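Long-range contacts in isomaltodextranase (Arthrobacter globiformis, PDB 5AWO), which hydrolyses alpha-1,6-glucosidic linkages in polysaccharides such as dextran, removing successive isomaltose units from the non-reducing chain ends: residues A25-V30 with E235-D240; A256-G261 with G309-D314; L263-A268 with D287-W292. All coordinates share one frame; numbering follows the deposited sequence.

Contact 1: A25-V30 with E235-D240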
ATOM      1  N   ALA A  25      15.697  -1.095  -0.948  1.00 20.13           N
ATOM      2  CA  ALA A  25      15.127  -1.720  -2.121  1.00 19.98           C
ATOM      3  C   ALA A  25      13.666  -1.287  -2.365  1.00 17.95           C
ATOM      4  O   ALA A  25      12.959  -1.934  -3.134  1.00 18.55           O
ATOM      5  CB  ALA A  25      15.229  -3.229  -2.008  1.00 20.90           C
ATOM      6  N   SER A  26      13.230  -0.210  -1.718  1.00 16.91           N
ATOM      7  CA  SER A  26      11.888   0.324  -1.949  1.00 16.84           C
ATOM      8  C   SER A  26      11.935   1.781  -2.350  1.00 16.84           C
ATOM      9  O   SER A  26      12.910   2.490  -2.060  1.00 17.48           O
ATOM     10  CB  SER A  26      11.030   0.149  -0.698  1.00 17.00           C
ATOM     11  OG  SER A  26      11.393   1.064   0.329  1.00 17.22           O
ATOM     12  N   ARG A  27      10.896   2.238  -3.036  1.00 16.01           N
ATOM     13  CA  ARG A  27      10.774   3.641  -3.402  1.00 16.20           C
ATOM     14  C   ARG A  27      10.777   4.544  -2.189  1.00 17.08           C
ATOM     15  O   ARG A  27      11.295   5.662  -2.243  1.00 18.43           O
ATOM     16  CB  ARG A  27       9.500   3.853  -4.229  1.00 15.84           C
ATOM     17  CG  ARG A  27       9.060   5.293  -4.422  1.00 16.64           C
ATOM     18  CD  ARG A  27       7.896   5.358  -5.399  1.00 16.34           C
ATOM     19  NE  ARG A  27       6.943   6.404  -5.113  1.00 16.44           N
ATOM     20  CZ  ARG A  27       6.954   7.638  -5.603  1.00 15.29           C
ATOM     21  NH1 ARG A  27       6.014   8.475  -5.274  1.00 15.52           N
ATOM     22  NH2 ARG A  27       7.935   8.052  -6.425  1.00 16.38           N
ATOM     23  N   ASN A  28      10.175   4.089  -1.090  1.00 16.47           N
ATOM     24  CA  ASN A  28      10.349   4.759   0.203  1.00 16.28           C
ATOM     25  C   ASN A  28       9.923   6.211   0.174  1.00 16.45           C
ATOM     26  O   ASN A  28      10.606   7.108   0.741  1.00 16.74           O
ATOM     27  CB  ASN A  28      11.849   4.618   0.589  1.00 17.07           C
ATOM     28  CG  ASN A  28      12.168   5.075   1.989  1.00 17.22           C
ATOM     29  OD1 ASN A  28      11.449   4.825   2.961  1.00 17.63           O
ATOM     30  ND2 ASN A  28      13.318   5.742   2.111  1.00 18.20           N
ATOM     31  N   SER A  29       8.787   6.479  -0.462  1.00 15.03           N
ATOM     32  CA  SER A  29       8.298   7.841  -0.620  1.00 15.08           C
ATOM     33  C   SER A  29       7.565   8.343   0.635  1.00 14.95           C
ATOM     34  O   SER A  29       7.187   7.580   1.507  1.00 15.67           O
ATOM     35  CB  SER A  29       7.351   7.937  -1.801  1.00 15.89           C
ATOM     36  OG  SER A  29       6.028   7.558  -1.392  1.00 15.22           O
ATOM     37  N   VAL A  30       7.319   9.656   0.672  1.00 15.92           N
ATOM     38  CA  VAL A  30       6.551  10.256   1.733  1.00 16.31           C
ATOM     39  C   VAL A  30       5.156   9.610   1.838  1.00 15.60           C
ATOM     40  O   VAL A  30       4.575   9.552   2.921  1.00 16.44           O
ATOM     41  CB  VAL A  30       6.471  11.795   1.530  1.00 16.96           C
ATOM     42  CG1 VAL A  30       5.789  12.184   0.230  1.00 18.13           C
ATOM     43  CG2 VAL A  30       5.859  12.483   2.732  1.00 17.45           C
ATOM     44  N   GLU A 235      10.979   8.170 -10.706  1.00 17.40           N
ATOM     45  CA  GLU A 235      11.732   9.410 -10.687  1.00 18.16           C
ATOM     46  C   GLU A 235      10.876  10.627 -11.057  1.00 16.95           C
ATOM     47  O   GLU A 235      10.948  11.680 -10.421  1.00 16.86           O
ATOM     48  CB  GLU A 235      12.935   9.294 -11.630  1.00 20.71           C
ATOM     49  CG  GLU A 235      13.788  10.563 -11.679  1.00 23.35           C
ATOM     50  CD  GLU A 235      15.008  10.447 -12.585  1.00 26.42           C
ATOM     51  OE1 GLU A 235      14.871   9.990 -13.732  1.00 27.91           O
ATOM     52  OE2 GLU A 235      16.121  10.826 -12.148  1.00 31.53           O
ATOM     53  N   ALA A 236      10.067  10.502 -12.105  1.00 15.19           N
ATOM     54  CA  ALA A 236       9.241  11.595 -12.547  1.00 15.57           C
ATOM     55  C   ALA A 236       8.100  11.947 -11.583  1.00 15.56           C
ATOM     56  O   ALA A 236       7.683  13.105 -11.492  1.00 16.29           O
ATOM     57  CB  ALA A 236       8.696  11.285 -13.922  1.00 14.98           C
ATOM     58  N   ALA A 237       7.532  10.938 -10.913  1.00 15.97           N
ATOM     59  CA  ALA A 237       6.480  11.209  -9.930  1.00 16.66           C
ATOM     60  C   ALA A 237       7.054  11.940  -8.715  1.00 17.01           C
ATOM     61  O   ALA A 237       6.385  12.765  -8.081  1.00 17.71           O
ATOM     62  CB  ALA A 237       5.834   9.892  -9.485  1.00 15.78           C
ATOM     63  N   GLY A 238       8.280  11.586  -8.369  1.00 17.80           N
ATOM     64  CA  GLY A 238       8.908  12.180  -7.188  1.00 17.48           C
ATOM     65  C   GLY A 238       8.060  12.031  -5.938  1.00 17.21           C
ATOM     66  O   GLY A 238       7.385  11.021  -5.766  1.00 16.27           O
ATOM     67  N   GLU A 239       8.093  13.036  -5.074  1.00 16.35           N
ATOM     68  CA  GLU A 239       7.380  13.028  -3.807  1.00 17.47           C
ATOM     69  C   GLU A 239       6.016  13.692  -3.894  1.00 17.92           C
ATOM     70  O   GLU A 239       5.296  13.739  -2.900  1.00 19.05           O
ATOM     71  CB  GLU A 239       8.226  13.751  -2.734  1.00 18.13           C
ATOM     72  CG  GLU A 239       9.493  13.005  -2.427  1.00 19.17           C
ATOM     73  CD  GLU A 239       9.248  11.724  -1.636  1.00 22.38           C
ATOM     74  OE1 GLU A 239       9.164  11.831  -0.427  1.00 27.46           O
ATOM     75  OE2 GLU A 239       9.272  10.630  -2.215  1.00 27.37           O
ATOM     76  N   ASP A 240       5.659  14.256  -5.039  1.00 17.46           N
ATOM     77  CA  ASP A 240       4.450  15.045  -5.136  1.00 19.00           C
ATOM     78  C   ASP A 240       3.238  14.239  -5.583  1.00 18.00           C
ATOM     79  O   ASP A 240       2.115  14.615  -5.295  1.00 19.29           O
ATOM     80  CB  ASP A 240       4.648  16.276  -6.047  1.00 21.61           C
ATOM     81  CG  ASP A 240       5.467  17.379  -5.360  1.00 23.17           C
ATOM     82  OD1 ASP A 240       6.273  17.060  -4.505  1.00 26.68           O
ATOM     83  OD2 ASP A 240       5.294  18.558  -5.672  1.00 32.79           O
TER
HETATM   84  O   HOH W   1      11.760   8.530  -1.684  1.00 38.67           O

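Contact 2: A256-G261 with G309-D314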
ATOM      1  N   ALA A 256      10.236  -5.262  -8.317  1.00 15.96           N
ATOM      2  CA  ALA A 256      10.224  -4.089  -9.192  1.00 15.98           C
ATOM      3  C   ALA A 256       9.180  -3.076  -8.743  1.00 16.14           C
ATOM      4  O   ALA A 256       9.404  -1.842  -8.763  1.00 15.47           O
ATOM      5  CB  ALA A 256      10.007  -4.505 -10.632  1.00 16.13           C
ATOM      6  N   GLU A 257       8.024  -3.591  -8.332  1.00 14.59           N
ATOM      7  CA  GLU A 257       6.937  -2.735  -7.866  1.00 13.75           C
ATOM      8  C   GLU A 257       7.251  -2.055  -6.543  1.00 13.39           C
ATOM      9  O   GLU A 257       6.998  -0.865  -6.345  1.00 14.24           O
ATOM     10  CB  GLU A 257       5.652  -3.584  -7.800  1.00 13.71           C
ATOM     11  CG  GLU A 257       5.192  -4.112  -9.173  1.00 13.73           C
ATOM     12  CD  GLU A 257       5.803  -5.431  -9.616  1.00 13.71           C
ATOM     13  OE1 GLU A 257       6.635  -5.998  -8.878  1.00 14.71           O
ATOM     14  OE2 GLU A 257       5.448  -5.897 -10.726  1.00 14.27           O
ATOM     15  N   LEU A 258       7.852  -2.809  -5.629  1.00 14.01           N
ATOM     16  CA  LEU A 258       8.286  -2.259  -4.348  1.00 14.26           C
ATOM     17  C   LEU A 258       9.325  -1.140  -4.554  1.00 14.07           C
ATOM     18  O   LEU A 258       9.280  -0.096  -3.894  1.00 14.65           O
ATOM     19  CB  LEU A 258       8.875  -3.381  -3.516  1.00 14.88           C
ATOM     20  CG  LEU A 258       9.540  -2.990  -2.214  1.00 15.55           C
ATOM     21  CD1 LEU A 258       8.528  -2.427  -1.237  1.00 15.26           C
ATOM     22  CD2 LEU A 258      10.199  -4.236  -1.669  1.00 15.79           C
ATOM     23  N   ALA A 259      10.249  -1.378  -5.486  1.00 15.02           N
ATOM     24  CA  ALA A 259      11.343  -0.405  -5.755  1.00 15.03           C
ATOM     25  C   ALA A 259      10.846   0.895  -6.356  1.00 16.37           C
ATOM     26  O   ALA A 259      11.510   1.925  -6.214  1.00 17.58           O
ATOM     27  CB  ALA A 259      12.374  -1.024  -6.680  1.00 15.35           C
ATOM     28  N   ASN A 260       9.681   0.851  -7.031  1.00 14.94           N
ATOM     29  CA  ASN A 260       9.254   1.951  -7.869  1.00 15.38           C
ATOM     30  C   ASN A 260       7.847   2.506  -7.684  1.00 15.09           C
ATOM     31  O   ASN A 260       7.497   3.496  -8.310  1.00 15.52           O
ATOM     32  CB  ASN A 260       9.425   1.540  -9.329  1.00 15.28           C
ATOM     33  CG  ASN A 260      10.870   1.278  -9.678  1.00 16.07           C
ATOM     34  OD1 ASN A 260      11.286   0.124  -9.931  1.00 18.39           O
ATOM     35  ND2 ASN A 260      11.636   2.323  -9.640  1.00 15.56           N
ATOM     36  N   GLY A 261       7.067   1.915  -6.770  1.00 14.85           N
ATOM     37  CA  GLY A 261       5.694   2.306  -6.566  1.00 14.81           C
ATOM     38  C   GLY A 261       5.321   2.594  -5.138  1.00 14.31           C
ATOM     39  O   GLY A 261       6.099   2.310  -4.219  1.00 14.55           O
ATOM     40  N   GLY A 309       7.200   2.960   4.416  1.00 15.62           N
ATOM     41  CA  GLY A 309       8.292   2.968   3.455  1.00 15.71           C
ATOM     42  C   GLY A 309       8.376   1.782   2.528  1.00 15.42           C
ATOM     43  O   GLY A 309       9.209   1.791   1.637  1.00 15.58           O
ATOM     44  N   GLN A 310       7.496   0.786   2.714  1.00 14.83           N
ATOM     45  CA  GLN A 310       7.420  -0.382   1.828  1.00 14.47           C
ATOM     46  C   GLN A 310       6.271  -0.129   0.831  1.00 13.97           C
ATOM     47  O   GLN A 310       6.272   0.908   0.205  1.00 15.51           O
ATOM     48  CB  GLN A 310       7.301  -1.673   2.653  1.00 15.46           C
ATOM     49  CG  GLN A 310       8.441  -1.846   3.658  1.00 15.58           C
ATOM     50  CD  GLN A 310       9.813  -1.864   2.986  1.00 16.36           C
ATOM     51  OE1 GLN A 310      10.016  -2.573   1.982  1.00 16.03           O
ATOM     52  NE2 GLN A 310      10.755  -1.092   3.547  1.00 16.40           N
ATOM     53  N   LEU A 311       5.265  -1.006   0.749  1.00 14.47           N
ATOM     54  CA  LEU A 311       4.146  -0.773  -0.154  1.00 13.98           C
ATOM     55  C   LEU A 311       2.840  -0.599   0.633  1.00 13.22           C
ATOM     56  O   LEU A 311       2.639  -1.212   1.701  1.00 13.84           O
ATOM     57  CB  LEU A 311       3.985  -1.934  -1.117  1.00 14.52           C
ATOM     58  CG  LEU A 311       4.948  -1.938  -2.303  1.00 14.30           C
ATOM     59  CD1 LEU A 311       4.950  -3.289  -2.967  1.00 14.71           C
ATOM     60  CD2 LEU A 311       4.587  -0.831  -3.280  1.00 14.83           C
ATOM     61  N   ILE A 312       1.968   0.228   0.096  1.00 13.22           N
ATOM     62  CA  ILE A 312       0.556   0.232   0.483  1.00 12.96           C
ATOM     63  C   ILE A 312      -0.196  -0.793  -0.371  1.00 13.04           C
ATOM     64  O   ILE A 312      -0.093  -0.790  -1.599  1.00 13.33           O
ATOM     65  CB  ILE A 312      -0.053   1.641   0.356  1.00 12.56           C
ATOM     66  CG1 ILE A 312       0.544   2.582   1.404  1.00 13.59           C
ATOM     67  CG2 ILE A 312      -1.574   1.600   0.524  1.00 13.40           C
ATOM     68  CD1 ILE A 312       0.365   4.037   1.145  1.00 14.18           C
ATOM     69  N   LEU A 313      -0.884  -1.724   0.277  1.00 12.95           N
ATOM     70  CA  LEU A 313      -1.665  -2.733  -0.441  1.00 12.64           C
ATOM     71  C   LEU A 313      -3.038  -2.198  -0.819  1.00 12.42           C
ATOM     72  O   LEU A 313      -3.726  -1.598  -0.011  1.00 12.63           O
ATOM     73  CB  LEU A 313      -1.769  -4.006   0.400  1.00 12.49           C
ATOM     74  CG  LEU A 313      -0.463  -4.567   0.946  1.00 13.39           C
ATOM     75  CD1 LEU A 313      -0.694  -5.891   1.656  1.00 14.11           C
ATOM     76  CD2 LEU A 313       0.607  -4.729  -0.128  1.00 13.19           C
ATOM     77  N   ASP A 314      -3.399  -2.420  -2.077  1.00 11.52           N
ATOM     78  CA  ASP A 314      -4.584  -1.844  -2.687  1.00 11.79           C
ATOM     79  C   ASP A 314      -5.618  -2.922  -2.932  1.00 11.87           C
ATOM     80  O   ASP A 314      -5.419  -3.769  -3.781  1.00 11.51           O
ATOM     81  CB  ASP A 314      -4.148  -1.144  -3.985  1.00 12.05           C
ATOM     82  CG  ASP A 314      -5.289  -0.556  -4.812  1.00 12.63           C
ATOM     83  OD1 ASP A 314      -6.444  -0.541  -4.380  1.00 12.53           O
ATOM     84  OD2 ASP A 314      -4.977  -0.090  -5.945  1.00 13.31           O
TER
HETATM   85  O   HOH W   2       8.051   1.828  -1.684  1.00 15.93           O

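Contact 3: L263-A268 with D287-W292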
ATOM      1  N   LEU A 263       1.591   2.020  -4.275  1.00 13.03           N
ATOM      2  CA  LEU A 263       0.474   1.083  -4.065  1.00 13.69           C
ATOM      3  C   LEU A 263       0.589  -0.034  -5.071  1.00 13.08           C
ATOM      4  O   LEU A 263       0.976   0.198  -6.221  1.00 12.74           O
ATOM      5  CB  LEU A 263      -0.877   1.764  -4.314  1.00 14.16           C
ATOM      6  CG  LEU A 263      -1.518   2.535  -3.162  1.00 14.37           C
ATOM      7  CD1 LEU A 263      -0.752   3.797  -2.755  1.00 15.38           C
ATOM      8  CD2 LEU A 263      -2.951   2.882  -3.549  1.00 14.52           C
ATOM      9  N   VAL A 264       0.231  -1.257  -4.638  1.00 12.51           N
ATOM     10  CA  VAL A 264       0.049  -2.389  -5.544  1.00 12.60           C
ATOM     11  C   VAL A 264      -1.307  -3.062  -5.338  1.00 13.00           C
ATOM     12  O   VAL A 264      -1.712  -3.351  -4.206  1.00 13.11           O
ATOM     13  CB  VAL A 264       1.132  -3.472  -5.411  1.00 13.13           C
ATOM     14  CG1 VAL A 264       2.435  -2.962  -6.017  1.00 13.43           C
ATOM     15  CG2 VAL A 264       1.299  -3.939  -3.960  1.00 13.79           C
ATOM     16  N   ARG A 265      -2.023  -3.293  -6.433  1.00 11.98           N
ATOM     17  CA  ARG A 265      -3.243  -4.129  -6.331  1.00 12.04           C
ATOM     18  C   ARG A 265      -2.910  -5.537  -5.886  1.00 12.23           C
ATOM     19  O   ARG A 265      -2.005  -6.162  -6.438  1.00 12.97           O
ATOM     20  CB  ARG A 265      -3.987  -4.158  -7.662  1.00 12.69           C
ATOM     21  CG  ARG A 265      -4.959  -3.009  -7.850  1.00 12.58           C
ATOM     22  CD  ARG A 265      -6.334  -3.276  -7.199  1.00 12.12           C
ATOM     23  NE  ARG A 265      -6.911  -4.451  -7.851  1.00 12.59           N
ATOM     24  CZ  ARG A 265      -7.374  -4.467  -9.103  1.00 12.81           C
ATOM     25  NH1 ARG A 265      -7.515  -3.343  -9.786  1.00 12.77           N
ATOM     26  NH2 ARG A 265      -7.667  -5.626  -9.685  1.00 13.70           N
ATOM     27  N   ILE A 266      -3.719  -6.051  -4.954  1.00 11.59           N
ATOM     28  CA  ILE A 266      -3.518  -7.387  -4.409  1.00 11.84           C
ATOM     29  C   ILE A 266      -4.665  -8.355  -4.679  1.00 11.41           C
ATOM     30  O   ILE A 266      -4.660  -9.472  -4.147  1.00 11.53           O
ATOM     31  CB  ILE A 266      -3.146  -7.310  -2.917  1.00 12.23           C
ATOM     32  CG1 ILE A 266      -4.169  -6.538  -2.056  1.00 12.73           C
ATOM     33  CG2 ILE A 266      -1.754  -6.704  -2.774  1.00 12.39           C
ATOM     34  CD1 ILE A 266      -5.596  -7.017  -2.105  1.00 12.67           C
ATOM     35  N   ASN A 267      -5.588  -7.975  -5.552  1.00 11.72           N
ATOM     36  CA  ASN A 267      -6.787  -8.752  -5.844  1.00 11.88           C
ATOM     37  C   ASN A 267      -7.202  -8.614  -7.282  1.00 12.20           C
ATOM     38  O   ASN A 267      -6.790  -7.664  -7.946  1.00 12.23           O
ATOM     39  CB  ASN A 267      -7.958  -8.371  -4.932  1.00 11.82           C
ATOM     40  CG  ASN A 267      -8.370  -6.894  -5.040  1.00 12.22           C
ATOM     41  OD1 ASN A 267      -7.545  -6.003  -5.310  1.00 12.38           O
ATOM     42  ND2 ASN A 267      -9.624  -6.621  -4.712  1.00 12.24           N
ATOM     43  N   ALA A 268      -8.039  -9.538  -7.743  1.00 12.05           N
ATOM     44  CA  ALA A 268      -8.753  -9.365  -8.996  1.00 12.99           C
ATOM     45  C   ALA A 268      -9.672  -8.142  -8.927  1.00 12.95           C
ATOM     46  O   ALA A 268     -10.063  -7.713  -7.831  1.00 13.10           O
ATOM     47  CB  ALA A 268      -9.578 -10.617  -9.270  1.00 13.23           C
ATOM     48  N   ASP A 287       1.072 -17.934  -9.910  1.00 15.41           N
ATOM     49  CA  ASP A 287       2.340 -17.222 -10.167  1.00 16.83           C
ATOM     50  C   ASP A 287       2.249 -16.143 -11.224  1.00 18.16           C
ATOM     51  O   ASP A 287       3.233 -15.914 -11.936  1.00 21.26           O
ATOM     52  CB  ASP A 287       3.441 -18.224 -10.571  1.00 19.04           C
ATOM     53  CG  ASP A 287       3.286 -18.752 -11.984  1.00 21.61           C
ATOM     54  OD1 ASP A 287       2.217 -18.651 -12.577  1.00 21.30           O
ATOM     55  OD2 ASP A 287       4.294 -19.242 -12.565  1.00 23.63           O
ATOM     56  N   ALA A 288       1.080 -15.538 -11.360  1.00 15.75           N
ATOM     57  CA  ALA A 288       0.796 -14.497 -12.363  1.00 16.70           C
ATOM     58  C   ALA A 288      -0.331 -13.620 -11.848  1.00 15.98           C
ATOM     59  O   ALA A 288      -1.129 -14.020 -10.969  1.00 15.17           O
ATOM     60  CB  ALA A 288       0.374 -15.115 -13.656  1.00 17.80           C
ATOM     61  N   TRP A 289      -0.426 -12.430 -12.435  1.00 13.91           N
ATOM     62  CA  TRP A 289      -1.434 -11.464 -12.046  1.00 14.17           C
ATOM     63  C   TRP A 289      -2.829 -12.080 -12.106  1.00 13.90           C
ATOM     64  O   TRP A 289      -3.175 -12.714 -13.104  1.00 13.79           O
ATOM     65  CB  TRP A 289      -1.438 -10.267 -13.005  1.00 13.47           C
ATOM     66  CG  TRP A 289      -2.720  -9.512 -12.909  1.00 13.14           C
ATOM     67  CD1 TRP A 289      -3.777  -9.578 -13.763  1.00 13.88           C
ATOM     68  CD2 TRP A 289      -3.130  -8.688 -11.814  1.00 12.41           C
ATOM     69  NE1 TRP A 289      -4.829  -8.834 -13.281  1.00 13.78           N
ATOM     70  CE2 TRP A 289      -4.453  -8.287 -12.079  1.00 13.09           C
ATOM     71  CE3 TRP A 289      -2.517  -8.265 -10.636  1.00 12.42           C
ATOM     72  CZ2 TRP A 289      -5.161  -7.447 -11.223  1.00 12.89           C
ATOM     73  CZ3 TRP A 289      -3.227  -7.408  -9.771  1.00 12.41           C
ATOM     74  CH2 TRP A 289      -4.540  -7.024 -10.091  1.00 12.70           C
ATOM     75  N   PRO A 290      -3.660 -11.876 -11.069  1.00 13.89           N
ATOM     76  CA  PRO A 290      -3.347 -11.468  -9.723  1.00 13.61           C
ATOM     77  C   PRO A 290      -2.979 -12.715  -8.912  1.00 13.74           C
ATOM     78  O   PRO A 290      -3.632 -13.762  -9.060  1.00 13.53           O
ATOM     79  CB  PRO A 290      -4.663 -10.864  -9.231  1.00 14.59           C
ATOM     80  CG  PRO A 290      -5.694 -11.713  -9.902  1.00 14.17           C
ATOM     81  CD  PRO A 290      -5.100 -12.117 -11.247  1.00 14.52           C
ATOM     82  N   ASN A 291      -1.974 -12.620  -8.053  1.00 12.68           N
ATOM     83  CA  ASN A 291      -1.513 -13.851  -7.399  1.00 12.58           C
ATOM     84  C   ASN A 291      -2.678 -14.463  -6.612  1.00 12.88           C
ATOM     85  O   ASN A 291      -2.888 -15.679  -6.644  1.00 13.53           O
ATOM     86  CB  ASN A 291      -0.310 -13.598  -6.509  1.00 13.10           C
ATOM     87  CG  ASN A 291       0.843 -13.038  -7.277  1.00 13.84           C
ATOM     88  OD1 ASN A 291       1.508 -13.778  -8.049  1.00 16.60           O
ATOM     89  ND2 ASN A 291       1.066 -11.759  -7.137  1.00 11.73           N
ATOM     90  N   TRP A 292      -3.358 -13.609  -5.859  1.00 12.46           N
ATOM     91  CA  TRP A 292      -4.591 -14.003  -5.170  1.00 12.30           C
ATOM     92  C   TRP A 292      -5.787 -13.263  -5.757  1.00 12.27           C
ATOM     93  O   TRP A 292      -5.684 -12.087  -6.154  1.00 12.15           O
ATOM     94  CB  TRP A 292      -4.483 -13.720  -3.671  1.00 12.46           C
ATOM     95  CG  TRP A 292      -3.534 -14.616  -2.939  1.00 12.46           C
ATOM     96  CD1 TRP A 292      -3.801 -15.867  -2.459  1.00 13.18           C
ATOM     97  CD2 TRP A 292      -2.175 -14.337  -2.588  1.00 12.41           C
ATOM     98  NE1 TRP A 292      -2.699 -16.382  -1.828  1.00 13.28           N
ATOM     99  CE2 TRP A 292      -1.681 -15.473  -1.907  1.00 12.81           C
ATOM    100  CE3 TRP A 292      -1.315 -13.255  -2.795  1.00 13.07           C
ATOM    101  CZ2 TRP A 292      -0.376 -15.532  -1.421  1.00 12.76           C
ATOM    102  CZ3 TRP A 292      -0.010 -13.329  -2.326  1.00 14.29           C
ATOM    103  CH2 TRP A 292       0.453 -14.452  -1.661  1.00 14.00           C
TER
HETATM  104  O   HOH W   3      -2.441 -10.902  -5.267  1.00 12.77           O

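Contact 1: A25-V30 with E235-D240
The N-cap of helix 30-34, formed by S29 with V30 as the first helical residue, meets E239 in the turn that leads from helix 223-237 into strand 242-245 of the barrel. E239 reaches across with its carboxylate, which lies against S29 and V30 at the helix start. OE1 accepts the amide N-H of V30 at 3.1 Å from V30 N, on the syn side but 34° out of the carboxylate plane, and the same oxygen rests 3.3 Å from V30 CB. The other oxygen, OE2, lies 3.3 Å from S29 CB. A water within hydrogen-bonding distance of R27 O (3.0 Å) and, more loosely, of E239 OE2 probably shares its protons among several acceptors. OE1 has a second, charged partner in R553 of the carbohydrate-binding module, which ties this corner of the barrel to that domain. S29 OG also makes a weak cap to the N of F31.

Earlier in the segment, R27 extends towards the end of helix 223-237, its CG lying anti to the backbone N (chi1 167°). Its guanidinium edge straddles one carbonyl: NH1 donates to G238 O at 2.9 Å, the nitrogen standing almost straight ahead of the carbonyl (C=O...N 174°), and NH2 adds a weak bond to G238 O at 3.1 Å. D262, the probable proton donor, is held by S29 OG and by a salt bridge to R27 NE. With NH2 also bonded to N234, the guanidinium has little freedom to rotate. NH2 passes A237 CB at 4.1 Å. G238, which ends the helix with a positive phi, thus offers its carbonyl to a cationic side chain. Such a joining to a neighbouring helix start belongs to an alpha-to-beta turn at the N-terminal end of the strands in a (beta/alpha)8 barrel.

Contact 2: A256-G261 with G309-D314
L258, on the last turns of helix 251-260, packs against Q310 and L311 where the chain enters strand 312-314 of the (beta/alpha)8 barrel, which lies beside strand 263-265. Just ahead of these residues, G309 gives its carbonyl to S26 OG. Q310 follows, its side chain bent at chi2 (-58°), which brings its amide oxygen beside the leucine: OE1 lies 3.5 Å from L258 CD1, a polar atom laid against a methyl. The backbone of Q310 is joined to the helix through water, since one molecule 2.8 Å from Q310 O and 3.2 Å from L258 O probably divides its protons between these and other carbonyls.

L311 carries the apolar part. The two leucine side chains are set at a slant to one another, and L258 CD1 comes to 3.8 Å from L311 CG. L258 reaches this position with its CG anti to the backbone N (chi1 173°), and the same CD1 methyl that meets the glutamine oxygen thus also serves the leucine. L311 also touches V264 of the adjacent strand. G261, where the helix stops, suits this spot, because a side chain there would crowd E257 O. The branches of L311 divide the helix end between them: CD1 sits 3.8 Å from L258 CA, whereas CD2 lies against two carbonyls, E257 O in the last turn at 3.9 Å from L311 CD2 and, just beyond the helix, G261 O at 3.6 Å from that methyl.

Contact 3: L263-A268 with D287-W292
The chain leaving strand 263-265 runs at 79° to the loop piece 289-292, coming nearest where the CA atoms of N267 and W292 stand 5.7 Å apart. Here N267 CA makes a C-H...O contact of 3.5 Å with W292 O. A water bridges the two backbones: it donates to the carbonyl of I266 and accepts from the amide N of W292. The amide N of N267, buried alongside, has no partner.

W289 brings the far corner of its indole to R265. Its CH2 atom is 3.4 Å from R265 NH2, which meets the ring at its edge, and the guanidinium and ring planes are inclined by 65°. The same CH2 lies 3.2 Å from N267 O, while R265 O borders the ring edge in plane. Bends at chi2 and chi3 curl R265 back over its own chain, where NH2 donates to N267 O at 2.8 Å and NE to N267 OD1 at 3.0 Å. NH1 forms a salt bridge to D316, and NH2 a second one to D269. Replacing R265 by an alanine would remove the guanidinium and is likely to leave D316 and D269 without their cationic mate, N267 O without its NH2 donor, and a gap beside the indole corner. P290, after a cis peptide bond, sets its CB over one face of the neighbouring W289 ring, toward the rim, and touches A268 CB with its CG at 4.1 Å.

R265 and the probable nucleophile D201 have side chains about 6 Å apart, and the arrangement is that of a beta-to-alpha loop folded over the C-terminal, catalytic end of a (beta/alpha)8 barrel.

How the contacts relate
Contacts 1, 2 and 3 climb one flank of the barrel from its N-terminal to its C-terminal face. The centres of contacts 1 and 2 are about 10 Å apart and those of 2 and 3 about 13 Å, whereas contacts 1 and 3, with centres about 21 Å apart, do not touch, their nearest atoms being about 7 Å apart. R27 N probably bonds to L258 O at 3.0 Å, joining the first two. Contacts 2 and 3 share the parallel sheet, where strands 263-265 and 312-314 are neighbours and D314 N probably bonds to V264 O at 2.9 Å. Contact 1 closes first along the chain; contact 3 then forms within the span bracketed by contact 2, so the loop near the probable nucleophile is built between two neighbouring strands.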